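Long-range contacts in nicotinate phosphoribosyltransferase (Saccharomyces cerevisiae, PDB 1VLP), which catalyses the first step of NAD biosynthesis from nicotinic acid, the ATP-dependent synthesis of nicotinate ribonucleotide from nicotinate and phosphoribosyl diphosphate: residues E15-S20 against L148-E153; N58-N63 against F156-I161. All coordinates share one frame; numbering follows the deposited sequence.

How the interactions relate
Both contacts draw on helix 144-159. Interaction 1 sets its middle, 148-153, against the N-terminal loop 15-20, while interaction 2 sets the last turn of the helix and the residues after it, 156-161, against the start of helix 59-71. Their centres lie about 13 Å apart, and along the chain their segments alternate. W64 of helix 59-71 ties them together, touching V17 of interaction 1 and meeting the F158 ring of interaction 2. Interaction 1 is the more buried and nearer the probable substrate pocket: the S149 side chain is about 10 Å from those of Y27, a likely nicotinate-binding residue, and T367, inferred to bind phosphoribosyl diphosphate. Interaction 2 lies at the surface, away from these sites.

Interaction 1. Residues E15-S20 against L148-E153; sequences EPVIKS and LSLISE
Both methyls of V17 lie over the same side of the E153 carboxylate plane: CG1 comes to 3.4 Å from E153 OE1, and CG2 sits 3.9 Å from E153 OE2. This is a loop-on-helix contact in a type II phosphoribosyltransferase. The segment 15-20, which leads toward helix 26-38, runs past one side of helix 144-159, while L148 and I151 of that helix turn to the strands of the antiparallel sheet. E153 reaches out with CG anti to its backbone N and then bends at chi2 (147°), meeting V17 from the opposite direction. E153 OE1 also accepts a hydrogen bond from L197 N, which helps hold the carboxylate against the methyls.

One helical turn back, L150 meets both V17 and I18. Its CG is 3.8 Å from I18 CG1, and its CD2 methyl stands 3.9 Å from both V17 CB and I18 CG1, one branch meeting two successive loop residues. I18 CD1 goes on to graze S149 CB, whose hydroxyl is engaged with T191 O.

On the loop itself, Q68 of helix 59-71 grips the backbone at E15 O and V17 N. K19 folds back to form a salt bridge with E15, and its NZ also donates to P16 O at 2.9 Å, nearly in line with that carbonyl bond.

Interaction 2. Residues N58-N63 against F156-I161; sequences NKEAIN and FKFVDI
N58 holds its CG between its own backbone N and carbonyl carbon (chi1 56°), which turns the amide back over the start of helix 59-71 and across to F158. F158 swings its ring toward that helix with CG beside the backbone N (chi1 -61°). The motif is an N-cap that also bridges two helices. N58 OD1 accepts from A61 N at 2.9 Å, capping the first turn, and N58 ND2 donates to F158 O at 3.1 Å. Both halves of the amide are thus used, which fixes its rotation. The acceptor belongs to a wide pi-type turn, 156-159, in helix 144-159.

Beside the amide, A61 backs the base of the phenylalanine: A61 CB is 3.9 Å from F158 CB, while A61 CA approaches F158 CD2 obliquely at 3.8 Å. The extended E60 chain crosses the ring, also obliquely, its CD 3.3 Å from F158 CD1. W64, a turn further along helix 59-71, meets the same ring, and K157 CG lies over one face, offset toward the rim. V159 CG2 flanks the amide, 3.9 Å from N58 ND2. That nitrogen's bond to F158 O stays close to the plane of the N58 amide, yet arrives 59° out of the F158 carbonyl plane.

Interaction 1. Residues E15-S20 against L148-E153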
loop_
_atom_site.group_PDB
_atom_site.type_symbol
_atom_site.label_atom_id
_atom_site.label_comp_id
_atom_site.label_asym_id
_atom_site.label_seq_id
_atom_site.Cartn_x
_atom_site.Cartn_y
_atom_site.Cartn_z
ATOM N N GLU A 15 -9.952 -15.557 18.327
ATOM C CA GLU A 15 -9.456 -16.208 17.116
ATOM C C GLU A 15 -8.559 -15.210 16.392
ATOM O O GLU A 15 -8.934 -14.034 16.244
ATOM C CB GLU A 15 -10.623 -16.580 16.189
ATOM C CG GLU A 15 -10.135 -17.107 14.833
ATOM C CD GLU A 15 -11.201 -17.758 13.983
ATOM O OE1 GLU A 15 -12.364 -17.892 14.439
ATOM O OE2 GLU A 15 -10.845 -18.156 12.847
ATOM N N PRO A 16 -7.349 -15.637 15.996
ATOM C CA PRO A 16 -6.485 -14.709 15.234
ATOM C C PRO A 16 -7.108 -14.328 13.889
ATOM O O PRO A 16 -7.597 -15.195 13.160
ATOM C CB PRO A 16 -5.231 -15.536 14.977
ATOM C CG PRO A 16 -5.293 -16.676 15.960
ATOM C CD PRO A 16 -6.721 -16.956 16.189
ATOM N N VAL A 17 -7.097 -13.028 13.590
ATOM C CA VAL A 17 -7.700 -12.511 12.353
ATOM C C VAL A 17 -6.713 -12.672 11.200
ATOM O O VAL A 17 -7.105 -13.042 10.080
ATOM C CB VAL A 17 -8.231 -11.055 12.549
ATOM C CG1 VAL A 17 -8.522 -10.386 11.201
ATOM C CG2 VAL A 17 -9.467 -11.098 13.442
ATOM N N ILE A 18 -5.441 -12.418 11.486
ATOM C CA ILE A 18 -4.372 -12.430 10.488
ATOM C C ILE A 18 -3.778 -13.846 10.533
ATOM O O ILE A 18 -3.007 -14.199 11.453
ATOM C CB ILE A 18 -3.313 -11.401 10.785
ATOM C CG1 ILE A 18 -3.907 -9.969 10.921
ATOM C CG2 ILE A 18 -2.192 -11.461 9.732
ATOM C CD1 ILE A 18 -4.532 -9.408 9.642
ATOM N N LYS A 19 -4.206 -14.669 9.582
ATOM C CA LYS A 19 -3.913 -16.102 9.595
ATOM C C LYS A 19 -2.681 -16.455 8.740
ATOM O O LYS A 19 -2.235 -17.610 8.736
ATOM C CB LYS A 19 -5.147 -16.849 9.138
ATOM C CG LYS A 19 -6.329 -16.636 10.057
ATOM C CD LYS A 19 -7.463 -17.521 9.659
ATOM C CE LYS A 19 -8.727 -17.244 10.497
ATOM N NZ LYS A 19 -8.557 -17.620 11.929
ATOM N N SER A 20 -2.109 -15.451 8.064
ATOM C CA SER A 20 -0.996 -15.730 7.135
ATOM C C SER A 20 -0.135 -14.494 6.965
ATOM O O SER A 20 -0.637 -13.372 6.983
ATOM C CB SER A 20 -1.565 -16.201 5.772
ATOM O OG SER A 20 -0.536 -16.323 4.779
ATOM N N LEU A 148 -2.507 -2.012 10.465
ATOM C CA LEU A 148 -3.625 -1.194 9.969
ATOM C C LEU A 148 -4.918 -1.969 9.818
ATOM O O LEU A 148 -5.970 -1.495 10.283
ATOM C CB LEU A 148 -3.246 -0.504 8.687
ATOM C CG LEU A 148 -2.215 0.609 8.824
ATOM C CD1 LEU A 148 -1.770 1.021 7.399
ATOM C CD2 LEU A 148 -2.767 1.769 9.656
ATOM N N SER A 149 -4.819 -3.149 9.192
ATOM C CA SER A 149 -5.994 -4.058 8.974
ATOM C C SER A 149 -6.615 -4.444 10.307
ATOM O O SER A 149 -7.851 -4.423 10.480
ATOM C CB SER A 149 -5.616 -5.322 8.201
ATOM O OG SER A 149 -5.123 -5.013 6.889
ATOM N N LEU A 150 -5.763 -4.700 11.303
ATOM C CA LEU A 150 -6.269 -5.032 12.627
ATOM C C LEU A 150 -6.937 -3.868 13.377
ATOM O O LEU A 150 -7.992 -4.051 14.043
ATOM C CB LEU A 150 -5.160 -5.618 13.495
ATOM C CG LEU A 150 -4.838 -7.112 13.231
ATOM C CD1 LEU A 150 -3.492 -7.462 13.936
ATOM C CD2 LEU A 150 -5.973 -8.066 13.598
ATOM N N ILE A 151 -6.308 -2.698 13.312
ATOM C CA ILE A 151 -6.804 -1.502 14.002
ATOM C C ILE A 151 -8.172 -1.129 13.416
ATOM O O ILE A 151 -9.141 -0.872 14.173
ATOM C CB ILE A 151 -5.789 -0.344 13.911
ATOM C CG1 ILE A 151 -4.504 -0.689 14.680
ATOM C CG2 ILE A 151 -6.338 0.931 14.474
ATOM C CD1 ILE A 151 -3.347 0.136 14.296
ATOM N N SER A 152 -8.284 -1.116 12.085
ATOM C CA SER A 152 -9.585 -0.855 11.434
ATOM C C SER A 152 -10.623 -1.885 11.884
ATOM O O SER A 152 -11.728 -1.520 12.298
ATOM C CB SER A 152 -9.422 -0.893 9.920
ATOM O OG SER A 152 -10.554 -0.478 9.225
ATOM N N GLU A 153 -10.261 -3.166 11.804
ATOM C CA GLU A 153 -11.198 -4.214 12.229
ATOM C C GLU A 153 -11.665 -4.046 13.689
ATOM O O GLU A 153 -12.839 -4.141 13.963
ATOM C CB GLU A 153 -10.620 -5.597 11.938
ATOM C CG GLU A 153 -11.563 -6.701 12.370
ATOM C CD GLU A 153 -11.534 -7.955 11.505
ATOM O OE1 GLU A 153 -10.852 -8.018 10.457
ATOM O OE2 GLU A 153 -12.237 -8.901 11.898
#

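Interaction 2. Residues N58-N63 against F156-I161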
loop_
_atom_site.group_PDB
_atom_site.type_symbol
_atom_site.label_atom_id
_atom_site.label_comp_id
_atom_site.label_asym_id
_atom_site.label_seq_id
_atom_site.Cartn_x
_atom_site.Cartn_y
_atom_site.Cartn_z
ATOM N N ASN A 58 -11.883 2.341 22.726
ATOM C CA ASN A 58 -12.277 1.924 24.066
ATOM C C ASN A 58 -11.380 0.823 24.580
ATOM O O ASN A 58 -10.536 0.274 23.832
ATOM C CB ASN A 58 -13.767 1.552 24.123
ATOM C CG ASN A 58 -14.185 0.486 23.146
ATOM O OD1 ASN A 58 -13.429 -0.398 22.746
ATOM N ND2 ASN A 58 -15.453 0.580 22.727
ATOM N N LYS A 59 -11.580 0.459 25.856
ATOM C CA LYS A 59 -10.738 -0.548 26.473
ATOM C C LYS A 59 -10.909 -1.896 25.815
ATOM O O LYS A 59 -9.934 -2.627 25.637
ATOM C CB LYS A 59 -11.023 -0.646 27.983
ATOM C CG LYS A 59 -10.357 0.472 28.777
ATOM N N GLU A 60 -12.126 -2.224 25.427
ATOM C CA GLU A 60 -12.361 -3.514 24.748
ATOM C C GLU A 60 -11.510 -3.656 23.482
ATOM O O GLU A 60 -10.811 -4.664 23.293
ATOM C CB GLU A 60 -13.820 -3.657 24.343
ATOM C CG GLU A 60 -14.232 -5.120 24.102
ATOM C CD GLU A 60 -15.747 -5.300 23.886
ATOM O OE1 GLU A 60 -16.508 -4.288 23.841
ATOM O OE2 GLU A 60 -16.167 -6.476 23.766
ATOM N N ALA A 61 -11.564 -2.626 22.634
ATOM C CA ALA A 61 -10.770 -2.618 21.373
ATOM C C ALA A 61 -9.272 -2.745 21.656
ATOM O O ALA A 61 -8.556 -3.517 20.990
ATOM C CB ALA A 61 -11.041 -1.353 20.617
ATOM N N ILE A 62 -8.800 -2.000 22.652
ATOM C CA ILE A 62 -7.382 -1.990 22.988
ATOM C C ILE A 62 -6.914 -3.380 23.443
ATOM O O ILE A 62 -5.857 -3.891 23.014
ATOM C CB ILE A 62 -7.092 -0.893 24.017
ATOM C CG1 ILE A 62 -7.281 0.484 23.364
ATOM C CG2 ILE A 62 -5.656 -1.055 24.636
ATOM C CD1 ILE A 62 -7.342 1.675 24.339
ATOM N N ASN A 63 -7.713 -4.003 24.305
ATOM C CA ASN A 63 -7.331 -5.322 24.817
ATOM C C ASN A 63 -7.303 -6.355 23.675
ATOM O O ASN A 63 -6.425 -7.214 23.661
ATOM C CB ASN A 63 -8.260 -5.761 25.949
ATOM C CG ASN A 63 -8.095 -4.903 27.208
ATOM O OD1 ASN A 63 -7.022 -4.373 27.447
ATOM N ND2 ASN A 63 -9.171 -4.774 28.006
ATOM N N PHE A 156 -14.261 -1.135 14.076
ATOM C CA PHE A 156 -15.609 -1.478 13.601
ATOM C C PHE A 156 -16.261 -2.663 14.277
ATOM O O PHE A 156 -17.426 -2.880 14.106
ATOM C CB PHE A 156 -15.644 -1.560 12.086
ATOM C CG PHE A 156 -15.450 -0.212 11.467
ATOM C CD1 PHE A 156 -16.475 0.746 11.551
ATOM C CD2 PHE A 156 -14.239 0.159 10.916
ATOM C CE1 PHE A 156 -16.307 2.038 11.023
ATOM C CE2 PHE A 156 -14.073 1.427 10.378
ATOM C CZ PHE A 156 -15.100 2.355 10.438
ATOM N N LYS A 157 -15.467 -3.397 15.030
ATOM C CA LYS A 157 -15.959 -4.497 15.864
ATOM C C LYS A 157 -16.434 -4.035 17.233
ATOM O O LYS A 157 -17.438 -4.544 17.761
ATOM C CB LYS A 157 -14.818 -5.532 16.013
ATOM C CG LYS A 157 -15.209 -6.914 16.425
ATOM C CD LYS A 157 -13.933 -7.848 16.451
ATOM C CE LYS A 157 -14.306 -9.289 16.768
ATOM N NZ LYS A 157 -15.130 -9.920 15.681
ATOM N N PHE A 158 -15.660 -3.140 17.856
ATOM C CA PHE A 158 -15.855 -2.737 19.258
ATOM C C PHE A 158 -16.337 -1.305 19.464
ATOM O O PHE A 158 -16.964 -1.017 20.499
ATOM C CB PHE A 158 -14.561 -2.963 20.046
ATOM C CG PHE A 158 -14.144 -4.387 20.056
ATOM C CD1 PHE A 158 -14.938 -5.346 20.714
ATOM C CD2 PHE A 158 -13.042 -4.806 19.330
ATOM C CE1 PHE A 158 -14.608 -6.701 20.677
ATOM C CE2 PHE A 158 -12.682 -6.160 19.297
ATOM C CZ PHE A 158 -13.460 -7.109 19.970
ATOM N N VAL A 159 -16.015 -0.408 18.546
ATOM C CA VAL A 159 -16.309 1.008 18.746
ATOM C C VAL A 159 -17.551 1.482 17.964
ATOM O O VAL A 159 -18.494 2.001 18.596
ATOM C CB VAL A 159 -15.078 1.920 18.476
ATOM C CG1 VAL A 159 -15.366 3.391 18.793
ATOM C CG2 VAL A 159 -13.893 1.430 19.267
ATOM N N ASP A 160 -17.499 1.422 16.645
ATOM C CA ASP A 160 -18.596 1.759 15.772
ATOM C C ASP A 160 -19.197 0.501 15.224
ATOM O O ASP A 160 -18.632 -0.083 14.308
ATOM C CB ASP A 160 -18.128 2.634 14.613
ATOM C CG ASP A 160 -19.297 3.137 13.758
ATOM O OD1 ASP A 160 -20.475 2.787 14.026
ATOM O OD2 ASP A 160 -19.039 3.875 12.807
ATOM N N ILE A 161 -20.350 0.089 15.767
ATOM C CA ILE A 161 -21.034 -1.112 15.275
ATOM C C ILE A 161 -22.310 -0.792 14.507
ATOM O O ILE A 161 -23.080 -1.690 14.192
ATOM C CB ILE A 161 -21.400 -2.047 16.455
ATOM C CG1 ILE A 161 -22.418 -1.349 17.368
ATOM C CG2 ILE A 161 -20.163 -2.410 17.257
#